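Local coordinates for superantigen-like protein SSL10 (Staphylococcus aureus subsp. aureus, PDB 6LWT) that probably binds the Fc region of human IgG to block classical complement activation, and probably also interferes with plasma clotting by binding prothrombin, at residues P105-K111 and K193-L199; K128-K134 and M183-S189; Y21-K25 and F75-K79. All blocks are in the same frame, centred on the assembly; numbering follows the deposited sequence.

In the fold
From the N terminus, helix 14-22 runs to Y21-K25, and interaction 3, within the OB-fold part, closes the first long loop, bringing the end of that helix to the end of strand 71-76 (F75-K79). The chain then enters the beta-grasp domain, where interaction 1 pairs its first strand with its last. Within that long loop lies the shorter one of interaction 2, which pairs strand 130-132, at the start of helix 133-148, with strand 186-188, just ahead of strand 192-198. Interactions 1 and 3 stay about 12 Å apart at their nearest atoms. Interactions 2 and 3 touch across the two domains, where M183 and K134 pack against Y21 and V76.

Interaction 1 of 3, residues P105-K111 and K193-L199; sequences PILNISK and KDIEVNL
I106 and I195 begin a run of five backbone hydrogen bonds that joins strand 106-110 to strand 192-198 in parallel register. I195 N donates to I106 O, and N108 N then donates to I195 O at 2.8 Å. V197 N returns a bond to N108 O, S110 N reaches V197 O, and L199 N closes the run on S110 O. The first bond is the most bent at its acceptor, with I195 N 24° out of the carbonyl plane of I106; the other four donors lie nearly in line with the C=O they meet. Several acceptors also take a CA-H contact: I195 O receives L107 CA at 3.4 Å besides N108 N, and V197 O receives I109 CA besides S110 N.

The remaining backbone groups of P105, L107 and I109 look the other way and bond to Y124, Y122 and K120, so strand 106-110 is held along both edges. At the opposite strand, K193 and D194 both face S163 in a classic beta bulge.

On the face under helix 133-148, L107 CD1 presses on V197 CG2 at 3.4 Å, tighter than usual van der Waals contact, and also meets I195 CG2 at 3.7 Å. I109 lies beside V197, pointing the same way, with CD1 3.9 Å from V197 CB. L144 and H143 of the helix meet V197 and L107.

The other face is mostly polar, with I106 the exception at its start. The amide of N108 crosses the stem of E196, ND2 lying 3.5 Å from E196 CG, with amide and carboxylate planes 35° apart. Pairing between the strands therefore rests on main-chain bonds, while the aliphatic side chains bind the sheet to the helix.

Interaction 2 of 3, residues K128-K134 and M183-S189; sequences KEKITLK and MGEVIES
Main-chain hydrogen bonds join I131 and I187 in both directions: I131 N to I187 O, and I187 N to I131 O at 2.7 Å. Flanking this antiparallel pair, L133 N donates to E185 O and S189 N to E129 O. The hydroxyl of S189 adds a bond to K128 O at 2.7 Å, approaching 44° out of the carbonyl plane, so backbone and side chain of one residue grip two successive carbonyls.

Apolar contacts follow the face of I131 and I187. L133 CD1 meets I187 CD1 at 4.1 Å, and both side chains also touch Y170. On the other face K130 CG lies 3.8 Å from V186 CG1.

Among charged groups, K134 extends its chain across M183 and bends at its end (chi4 62°), which sets NZ 3.4 Å from M183 SD; NZ is hydrogen-bonded to V89 O. Carboxylates of E129 and E188 come within 4.4 Å, OE2 to OE1.

T132 does two jobs: it pairs with V186 as the last bridge residue and, with OG1 bonded to E135 N, N-caps helix 133-148. At this residue the long-range antiparallel pairing of strands 130-132 and 186-188 passes into the central helix of the beta-grasp fold.

Interaction 3 of 3, residues Y21-K25 and F75-K79; sequences YYTGK and FVQEK
The turn that leaves helix 14-22 meets the end of strand 71-76 of the OB-fold domain, close to where this domain faces the beta-grasp domain. K25 and Q77 make the backbone part of the junction. Q77 N donates to K25 O at 3.0 Å, with an N-H...O angle of 173°, and the donor sits nearly in line with the carbonyl. Just ahead in the chain, F75 bonds through its backbone to M27, so this bond continues the antiparallel pairing of strands 26-30 and 71-76 toward the helix. The K25 and Q77 side chains run side by side in the same direction, and K25 CD comes within 3.4 Å of Q77 NE2.

Y21 provides the other half of the contact. With CG anti to the backbone N (chi1 -178°), its ring reaches across to the strand, where it crosses V76 at about a right angle; V76 CG1 packs 3.6 Å from Y21 CZ. K177 makes a cation-pi contact with the same ring, while M183 of interaction 2 packs on Y21 as well.

E78 turns back toward the tyrosine by a bend at chi2. Its two carboxylate oxygens have separate partners: OE1 forms a salt bridge with K177, and OE2 receives the hydroxyl of Y21. K177 thus engages both members of the pair, and its positive charge would probably favour an ionised carboxylate. The carboxylate plane is turned 40° from that of the ring, and OE2 sits at the ring edge, near its plane, with a very short hydrogen bond of 2.5 Å from Y21 OH to E78 OE2.

Interaction 1 of 3, residues P105-K111 and K193-L199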
loop_
_atom_site.group_PDB
_atom_site.type_symbol
_atom_site.label_atom_id
_atom_site.label_comp_id
_atom_site.label_asym_id
_atom_site.label_seq_id
_atom_site.Cartn_x
_atom_site.Cartn_y
_atom_site.Cartn_z
ATOM N N PRO A 105 -3.191 -2.904 15.498
ATOM C CA PRO A 105 -3.403 -1.487 15.842
ATOM C C PRO A 105 -4.864 -1.104 15.764
ATOM O O PRO A 105 -5.626 -1.694 14.995
ATOM C CB PRO A 105 -2.639 -0.722 14.746
ATOM C CG PRO A 105 -2.542 -1.694 13.620
ATOM C CD PRO A 105 -2.385 -3.047 14.278
ATOM N N ILE A 106 -5.233 -0.081 16.518
ATOM C CA ILE A 106 -6.587 0.421 16.474
ATOM C C ILE A 106 -6.739 1.418 15.331
ATOM O O ILE A 106 -6.026 2.413 15.270
ATOM C CB ILE A 106 -7.013 1.065 17.801
ATOM C CG1 ILE A 106 -6.819 0.065 18.966
ATOM C CG2 ILE A 106 -8.451 1.542 17.694
ATOM C CD1 ILE A 106 -7.590 -1.231 18.827
ATOM N N LEU A 107 -7.703 1.127 14.464
ATOM C CA LEU A 107 -8.123 2.021 13.400
ATOM C C LEU A 107 -9.295 2.838 13.922
ATOM O O LEU A 107 -10.281 2.259 14.392
ATOM C CB LEU A 107 -8.552 1.200 12.190
ATOM C CG LEU A 107 -9.223 1.872 10.998
ATOM C CD1 LEU A 107 -8.418 3.032 10.493
ATOM C CD2 LEU A 107 -9.429 0.832 9.893
ATOM N N ASN A 108 -9.210 4.158 13.844
ATOM C CA ASN A 108 -10.340 4.986 14.249
ATOM C C ASN A 108 -10.785 5.886 13.112
ATOM O O ASN A 108 -9.938 6.478 12.426
ATOM C CB ASN A 108 -10.120 5.696 15.597
ATOM C CG ASN A 108 -9.122 6.848 15.553
ATOM O OD1 ASN A 108 -7.971 6.702 15.961
ATOM N ND2 ASN A 108 -9.577 8.013 15.135
ATOM N N ILE A 109 -12.105 5.980 12.937
ATOM C CA ILE A 109 -12.710 6.660 11.803
ATOM C C ILE A 109 -13.584 7.812 12.302
ATOM O O ILE A 109 -14.446 7.624 13.200
ATOM C CB ILE A 109 -13.655 5.736 10.980
ATOM C CG1 ILE A 109 -13.123 4.307 10.850
ATOM C CG2 ILE A 109 -13.950 6.353 9.602
ATOM C CD1 ILE A 109 -11.869 4.177 10.025
ATOM N N SER A 110 -13.370 8.982 11.701
ATOM C CA SER A 110 -14.245 10.126 11.874
ATOM C C SER A 110 -14.843 10.427 10.498
ATOM O O SER A 110 -14.101 10.749 9.558
ATOM C CB SER A 110 -13.463 11.313 12.377
ATOM O OG SER A 110 -14.254 12.482 12.229
ATOM N N LYS A 111 -16.165 10.287 10.371
ATOM C CA LYS A 111 -16.828 10.434 9.077
ATOM C C LYS A 111 -18.165 11.184 9.119
ATOM O O LYS A 111 -18.984 10.977 8.234
ATOM C CB LYS A 111 -17.021 9.057 8.440
ATOM C CG LYS A 111 -17.845 8.082 9.274
ATOM C CD LYS A 111 -18.349 6.916 8.443
ATOM C CE LYS A 111 -18.885 5.793 9.314
ATOM N NZ LYS A 111 -20.201 6.119 9.930
ATOM N N LYS A 193 1.010 1.989 16.144
ATOM C CA LYS A 193 0.248 2.276 17.370
ATOM C C LYS A 193 -1.214 2.406 17.004
ATOM O O LYS A 193 -2.058 1.689 17.523
ATOM C CB LYS A 193 0.772 3.560 18.042
ATOM C CG LYS A 193 0.054 3.974 19.336
ATOM C CD LYS A 193 0.411 5.403 19.768
ATOM C CE LYS A 193 1.495 5.460 20.840
ATOM N NZ LYS A 193 0.922 5.531 22.221
ATOM N N ASP A 194 -1.523 3.321 16.089
ATOM C CA ASP A 194 -2.900 3.538 15.673
ATOM C C ASP A 194 -2.954 4.151 14.282
ATOM O O ASP A 194 -1.932 4.607 13.763
ATOM C CB ASP A 194 -3.666 4.398 16.696
ATOM C CG ASP A 194 -2.917 5.650 17.086
ATOM O OD1 ASP A 194 -2.584 6.427 16.197
ATOM O OD2 ASP A 194 -2.634 5.851 18.291
ATOM N N ILE A 195 -4.148 4.124 13.707
ATOM C CA ILE A 195 -4.426 4.623 12.371
ATOM C C ILE A 195 -5.665 5.510 12.479
ATOM O O ILE A 195 -6.749 5.014 12.784
ATOM C CB ILE A 195 -4.671 3.461 11.379
ATOM C CG1 ILE A 195 -3.468 2.479 11.352
ATOM C CG2 ILE A 195 -4.916 3.996 9.996
ATOM C CD1 ILE A 195 -3.764 1.160 10.697
ATOM N N GLU A 196 -5.500 6.802 12.225
ATOM C CA GLU A 196 -6.567 7.786 12.371
ATOM C C GLU A 196 -7.048 8.175 10.983
ATOM O O GLU A 196 -6.257 8.662 10.188
ATOM C CB GLU A 196 -6.072 9.026 13.123
ATOM C CG GLU A 196 -7.209 9.999 13.425
ATOM C CD GLU A 196 -6.776 11.347 13.989
ATOM O OE1 GLU A 196 -7.684 12.196 14.132
ATOM O OE2 GLU A 196 -5.569 11.583 14.252
ATOM N N VAL A 197 -8.330 7.951 10.706
ATOM C CA VAL A 197 -8.938 8.281 9.410
ATOM C C VAL A 197 -9.927 9.420 9.633
ATOM O O VAL A 197 -10.806 9.325 10.491
ATOM C CB VAL A 197 -9.661 7.080 8.786
ATOM C CG1 VAL A 197 -10.278 7.474 7.439
ATOM C CG2 VAL A 197 -8.711 5.895 8.623
ATOM N N ASN A 198 -9.768 10.502 8.874
ATOM C CA ASN A 198 -10.724 11.612 8.886
ATOM C C ASN A 198 -11.313 11.784 7.493
ATOM O O ASN A 198 -10.566 12.025 6.552
ATOM C CB ASN A 198 -10.014 12.874 9.359
ATOM C CG ASN A 198 -9.771 12.863 10.856
ATOM O OD1 ASN A 198 -8.701 12.486 11.325
ATOM N ND2 ASN A 198 -10.781 13.242 11.613
ATOM N N LEU A 199 -12.630 11.611 7.371
ATOM C CA LEU A 199 -13.340 11.638 6.081
ATOM C C LEU A 199 -14.280 12.835 6.005
ATOM O O LEU A 199 -14.571 13.456 7.008
ATOM C CB LEU A 199 -14.140 10.352 5.869
ATOM C CG LEU A 199 -13.319 9.058 5.878
ATOM C CD1 LEU A 199 -14.195 7.852 5.614
ATOM C CD2 LEU A 199 -12.177 9.113 4.857
#

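Interaction 2 of 3, residues K128-K134 and M183-S189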
loop_
_atom_site.group_PDB
_atom_site.type_symbol
_atom_site.label_atom_id
_atom_site.label_comp_id
_atom_site.label_asym_id
_atom_site.label_seq_id
_atom_site.Cartn_x
_atom_site.Cartn_y
_atom_site.Cartn_z
ATOM N N LYS A 128 1.504 -9.900 8.538
ATOM C CA LYS A 128 2.943 -9.891 8.272
ATOM C C LYS A 128 3.747 -9.175 9.357
ATOM O O LYS A 128 3.277 -8.225 9.970
ATOM C CB LYS A 128 3.224 -9.204 6.937
ATOM C CG LYS A 128 2.554 -9.824 5.729
ATOM C CD LYS A 128 2.589 -8.868 4.546
ATOM C CE LYS A 128 2.662 -9.664 3.260
ATOM N NZ LYS A 128 2.514 -8.826 2.055
ATOM N N GLU A 129 4.982 -9.615 9.554
ATOM C CA GLU A 129 5.934 -8.930 10.427
ATOM C C GLU A 129 6.327 -7.560 9.884
ATOM O O GLU A 129 6.601 -6.641 10.660
ATOM C CB GLU A 129 7.209 -9.770 10.598
ATOM C CG GLU A 129 8.341 -9.065 11.336
ATOM C CD GLU A 129 9.535 -9.965 11.629
ATOM O OE1 GLU A 129 9.324 -11.102 12.117
ATOM O OE2 GLU A 129 10.685 -9.523 11.389
ATOM N N LYS A 130 6.447 -7.460 8.565
ATOM C CA LYS A 130 6.775 -6.196 7.902
ATOM C C LYS A 130 5.749 -5.926 6.829
ATOM O O LYS A 130 5.196 -6.850 6.262
ATOM C CB LYS A 130 8.157 -6.248 7.256
ATOM C CG LYS A 130 9.283 -5.877 8.200
ATOM C CD LYS A 130 10.629 -6.304 7.619
ATOM C CE LYS A 130 11.637 -6.647 8.704
ATOM N NZ LYS A 130 12.684 -7.539 8.158
ATOM N N ILE A 131 5.491 -4.642 6.564
ATOM C CA ILE A 131 4.512 -4.262 5.565
ATOM C C ILE A 131 5.008 -2.987 4.909
ATOM O O ILE A 131 5.439 -2.055 5.608
ATOM C CB ILE A 131 3.092 -4.105 6.176
ATOM C CG1 ILE A 131 2.050 -3.944 5.072
ATOM C CG2 ILE A 131 2.994 -2.941 7.176
ATOM C CD1 ILE A 131 0.621 -4.088 5.545
ATOM N N THR A 132 5.005 -2.950 3.572
ATOM C CA THR A 132 5.310 -1.701 2.895
ATOM C C THR A 132 4.215 -0.674 3.142
ATOM O O THR A 132 3.027 -1.015 3.312
ATOM C CB THR A 132 5.526 -1.872 1.370
ATOM O OG1 THR A 132 4.367 -2.475 0.763
ATOM C CG2 THR A 132 6.770 -2.738 1.125
ATOM N N LEU A 133 4.605 0.591 3.119
ATOM C CA LEU A 133 3.616 1.671 3.068
ATOM C C LEU A 133 2.669 1.518 1.889
ATOM O O LEU A 133 1.486 1.824 2.015
ATOM C CB LEU A 133 4.281 3.049 3.091
ATOM C CG LEU A 133 3.315 4.249 3.082
ATOM C CD1 LEU A 133 2.446 4.321 4.332
ATOM C CD2 LEU A 133 4.080 5.544 2.924
ATOM N N LYS A 134 3.168 1.009 0.759
ATOM C CA LYS A 134 2.328 0.695 -0.389
ATOM C C LYS A 134 1.149 -0.230 -0.053
ATOM O O LYS A 134 -0.002 0.060 -0.399
ATOM C CB LYS A 134 3.185 0.022 -1.461
ATOM C CG LYS A 134 2.413 -0.375 -2.690
ATOM C CD LYS A 134 3.204 -1.361 -3.537
ATOM C CE LYS A 134 2.509 -1.604 -4.850
ATOM N NZ LYS A 134 2.390 -0.374 -5.665
ATOM N N MET A 183 6.476 4.051 -2.291
ATOM C CA MET A 183 5.926 2.699 -2.329
ATOM C C MET A 183 6.917 1.607 -1.944
ATOM O O MET A 183 6.535 0.444 -1.857
ATOM C CB MET A 183 5.336 2.400 -3.707
ATOM C CG MET A 183 4.049 3.150 -3.943
ATOM S SD MET A 183 3.388 2.838 -5.568
ATOM C CE MET A 183 1.851 3.714 -5.456
ATOM N N GLY A 184 8.167 1.973 -1.693
ATOM C CA GLY A 184 9.147 1.019 -1.219
ATOM C C GLY A 184 9.398 1.019 0.274
ATOM O O GLY A 184 9.949 0.038 0.757
ATOM N N GLU A 185 9.024 2.104 0.974
ATOM C CA GLU A 185 9.155 2.252 2.450
ATOM C C GLU A 185 8.615 1.022 3.175
ATOM O O GLU A 185 7.493 0.625 2.892
ATOM C CB GLU A 185 8.312 3.438 2.953
ATOM C CG GLU A 185 8.929 4.828 2.853
ATOM C CD GLU A 185 9.439 5.400 4.181
ATOM O OE1 GLU A 185 10.130 6.424 4.105
ATOM O OE2 GLU A 185 9.180 4.860 5.288
ATOM N N VAL A 186 9.359 0.487 4.142
ATOM C CA VAL A 186 8.955 -0.728 4.876
ATOM C C VAL A 186 8.655 -0.356 6.320
ATOM O O VAL A 186 9.446 0.340 6.947
ATOM C CB VAL A 186 10.048 -1.811 4.845
ATOM C CG1 VAL A 186 9.647 -3.021 5.687
ATOM C CG2 VAL A 186 10.338 -2.239 3.414
ATOM N N ILE A 187 7.507 -0.800 6.832
ATOM C CA ILE A 187 7.086 -0.509 8.189
ATOM C C ILE A 187 7.088 -1.828 8.959
ATOM O O ILE A 187 6.606 -2.845 8.476
ATOM C CB ILE A 187 5.684 0.135 8.245
ATOM C CG1 ILE A 187 5.651 1.445 7.437
ATOM C CG2 ILE A 187 5.282 0.370 9.704
ATOM C CD1 ILE A 187 4.251 1.965 7.164
ATOM N N GLU A 188 7.628 -1.786 10.165
ATOM C CA GLU A 188 7.588 -2.895 11.102
ATOM C C GLU A 188 6.195 -2.934 11.743
ATOM O O GLU A 188 5.823 -2.030 12.480
ATOM C CB GLU A 188 8.678 -2.675 12.150
ATOM C CG GLU A 188 8.854 -3.819 13.133
ATOM C CD GLU A 188 9.908 -4.843 12.744
ATOM O OE1 GLU A 188 10.148 -5.741 13.589
ATOM O OE2 GLU A 188 10.494 -4.767 11.627
ATOM N N SER A 189 5.436 -3.977 11.461
ATOM C CA SER A 189 3.999 -4.025 11.757
ATOM C C SER A 189 3.642 -3.840 13.238
ATOM O O SER A 189 2.638 -3.220 13.556
ATOM C CB SER A 189 3.405 -5.338 11.255
ATOM O OG SER A 189 3.552 -5.496 9.835
#

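Interaction 3 of 3, residues Y21-K25 and F75-K79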
loop_
_atom_site.group_PDB
_atom_site.type_symbol
_atom_site.label_atom_id
_atom_site.label_comp_id
_atom_site.label_asym_id
_atom_site.label_seq_id
_atom_site.Cartn_x
_atom_site.Cartn_y
_atom_site.Cartn_z
ATOM N N TYR A 21 -8.313 2.670 -9.355
ATOM C CA TYR A 21 -6.971 2.229 -8.963
ATOM C C TYR A 21 -6.989 1.363 -7.716
ATOM O O TYR A 21 -6.389 0.289 -7.682
ATOM C CB TYR A 21 -6.038 3.416 -8.756
ATOM C CG TYR A 21 -4.634 2.997 -8.395
ATOM C CD1 TYR A 21 -3.748 2.532 -9.372
ATOM C CD2 TYR A 21 -4.195 3.019 -7.066
ATOM C CE1 TYR A 21 -2.456 2.127 -9.035
ATOM C CE2 TYR A 21 -2.912 2.610 -6.724
ATOM C CZ TYR A 21 -2.035 2.197 -7.708
ATOM O OH TYR A 21 -0.758 1.801 -7.362
ATOM N N TYR A 22 -7.714 1.833 -6.702
ATOM C CA TYR A 22 -7.751 1.191 -5.394
ATOM C C TYR A 22 -8.755 0.043 -5.273
ATOM O O TYR A 22 -8.863 -0.558 -4.209
ATOM C CB TYR A 22 -7.936 2.261 -4.295
ATOM C CG TYR A 22 -6.667 3.036 -4.009
ATOM C CD1 TYR A 22 -5.600 2.412 -3.356
ATOM C CD2 TYR A 22 -6.516 4.382 -4.388
ATOM C CE1 TYR A 22 -4.427 3.085 -3.099
ATOM C CE2 TYR A 22 -5.332 5.073 -4.143
ATOM C CZ TYR A 22 -4.290 4.414 -3.485
ATOM O OH TYR A 22 -3.124 5.069 -3.192
ATOM N N THR A 23 -9.458 -0.296 -6.363
ATOM C CA THR A 23 -10.218 -1.557 -6.452
ATOM C C THR A 23 -9.719 -2.425 -7.629
ATOM O O THR A 23 -10.448 -3.286 -8.114
ATOM C CB THR A 23 -11.728 -1.290 -6.628
ATOM O OG1 THR A 23 -11.941 -0.467 -7.780
ATOM C CG2 THR A 23 -12.280 -0.569 -5.413
ATOM N N GLY A 24 -8.478 -2.202 -8.073
ATOM C CA GLY A 24 -7.916 -2.892 -9.253
ATOM C C GLY A 24 -7.312 -4.247 -8.927
ATOM O O GLY A 24 -7.591 -4.837 -7.875
ATOM N N LYS A 25 -6.503 -4.761 -9.853
ATOM C CA LYS A 25 -5.863 -6.069 -9.690
ATOM C C LYS A 25 -4.713 -5.968 -8.709
ATOM O O LYS A 25 -3.828 -5.110 -8.883
ATOM C CB LYS A 25 -5.284 -6.588 -11.016
ATOM C CG LYS A 25 -6.290 -6.821 -12.134
ATOM C CD LYS A 25 -5.756 -7.825 -13.167
ATOM C CE LYS A 25 -6.070 -9.282 -12.817
ATOM N NZ LYS A 25 -7.239 -9.829 -13.569
ATOM N N PHE A 75 1.845 -6.837 -5.194
ATOM C CA PHE A 75 1.650 -6.367 -6.574
ATOM C C PHE A 75 0.371 -5.555 -6.675
ATOM O O PHE A 75 -0.680 -6.004 -6.191
ATOM C CB PHE A 75 1.597 -7.585 -7.505
ATOM C CG PHE A 75 1.089 -7.289 -8.890
ATOM C CD1 PHE A 75 -0.282 -7.329 -9.176
ATOM C CD2 PHE A 75 1.980 -6.995 -9.914
ATOM C CE1 PHE A 75 -0.746 -7.049 -10.459
ATOM C CE2 PHE A 75 1.524 -6.730 -11.194
ATOM C CZ PHE A 75 0.165 -6.745 -11.466
ATOM N N VAL A 76 0.464 -4.371 -7.288
ATOM C CA VAL A 76 -0.700 -3.587 -7.701
ATOM C C VAL A 76 -0.496 -3.229 -9.172
ATOM O O VAL A 76 0.518 -2.640 -9.536
ATOM C CB VAL A 76 -0.865 -2.312 -6.842
ATOM C CG1 VAL A 76 -2.000 -1.433 -7.356
ATOM C CG2 VAL A 76 -1.094 -2.697 -5.380
ATOM N N GLN A 77 -1.459 -3.562 -10.018
ATOM C CA GLN A 77 -1.316 -3.272 -11.453
ATOM C C GLN A 77 -1.330 -1.775 -11.756
ATOM O O GLN A 77 -2.315 -1.097 -11.504
ATOM C CB GLN A 77 -2.401 -3.971 -12.278
ATOM C CG GLN A 77 -2.102 -3.874 -13.777
ATOM C CD GLN A 77 -3.007 -4.714 -14.652
ATOM O OE1 GLN A 77 -3.529 -4.222 -15.657
ATOM N NE2 GLN A 77 -3.172 -5.966 -14.309
ATOM N N GLU A 78 -0.218 -1.258 -12.262
ATOM C CA GLU A 78 -0.176 0.082 -12.842
ATOM C C GLU A 78 -0.549 0.043 -14.322
ATOM O O GLU A 78 -1.208 0.965 -14.827
ATOM C CB GLU A 78 1.218 0.677 -12.712
ATOM C CG GLU A 78 1.718 0.781 -11.288
ATOM C CD GLU A 78 0.891 1.729 -10.430
ATOM O OE1 GLU A 78 0.319 2.724 -10.947
ATOM O OE2 GLU A 78 0.842 1.475 -9.223
ATOM N N LYS A 79 -0.090 -0.999 -15.011
ATOM C CA LYS A 79 -0.441 -1.236 -16.416
ATOM C C LYS A 79 -0.055 -2.633 -16.868
ATOM O O LYS A 79 0.706 -3.348 -16.200
ATOM C CB LYS A 79 0.209 -0.191 -17.343
ATOM C CG LYS A 79 1.734 -0.163 -17.336
ATOM C CD LYS A 79 2.247 0.851 -18.362
ATOM C CE LYS A 79 3.593 0.476 -18.973
ATOM N NZ LYS A 79 4.717 1.235 -18.368
#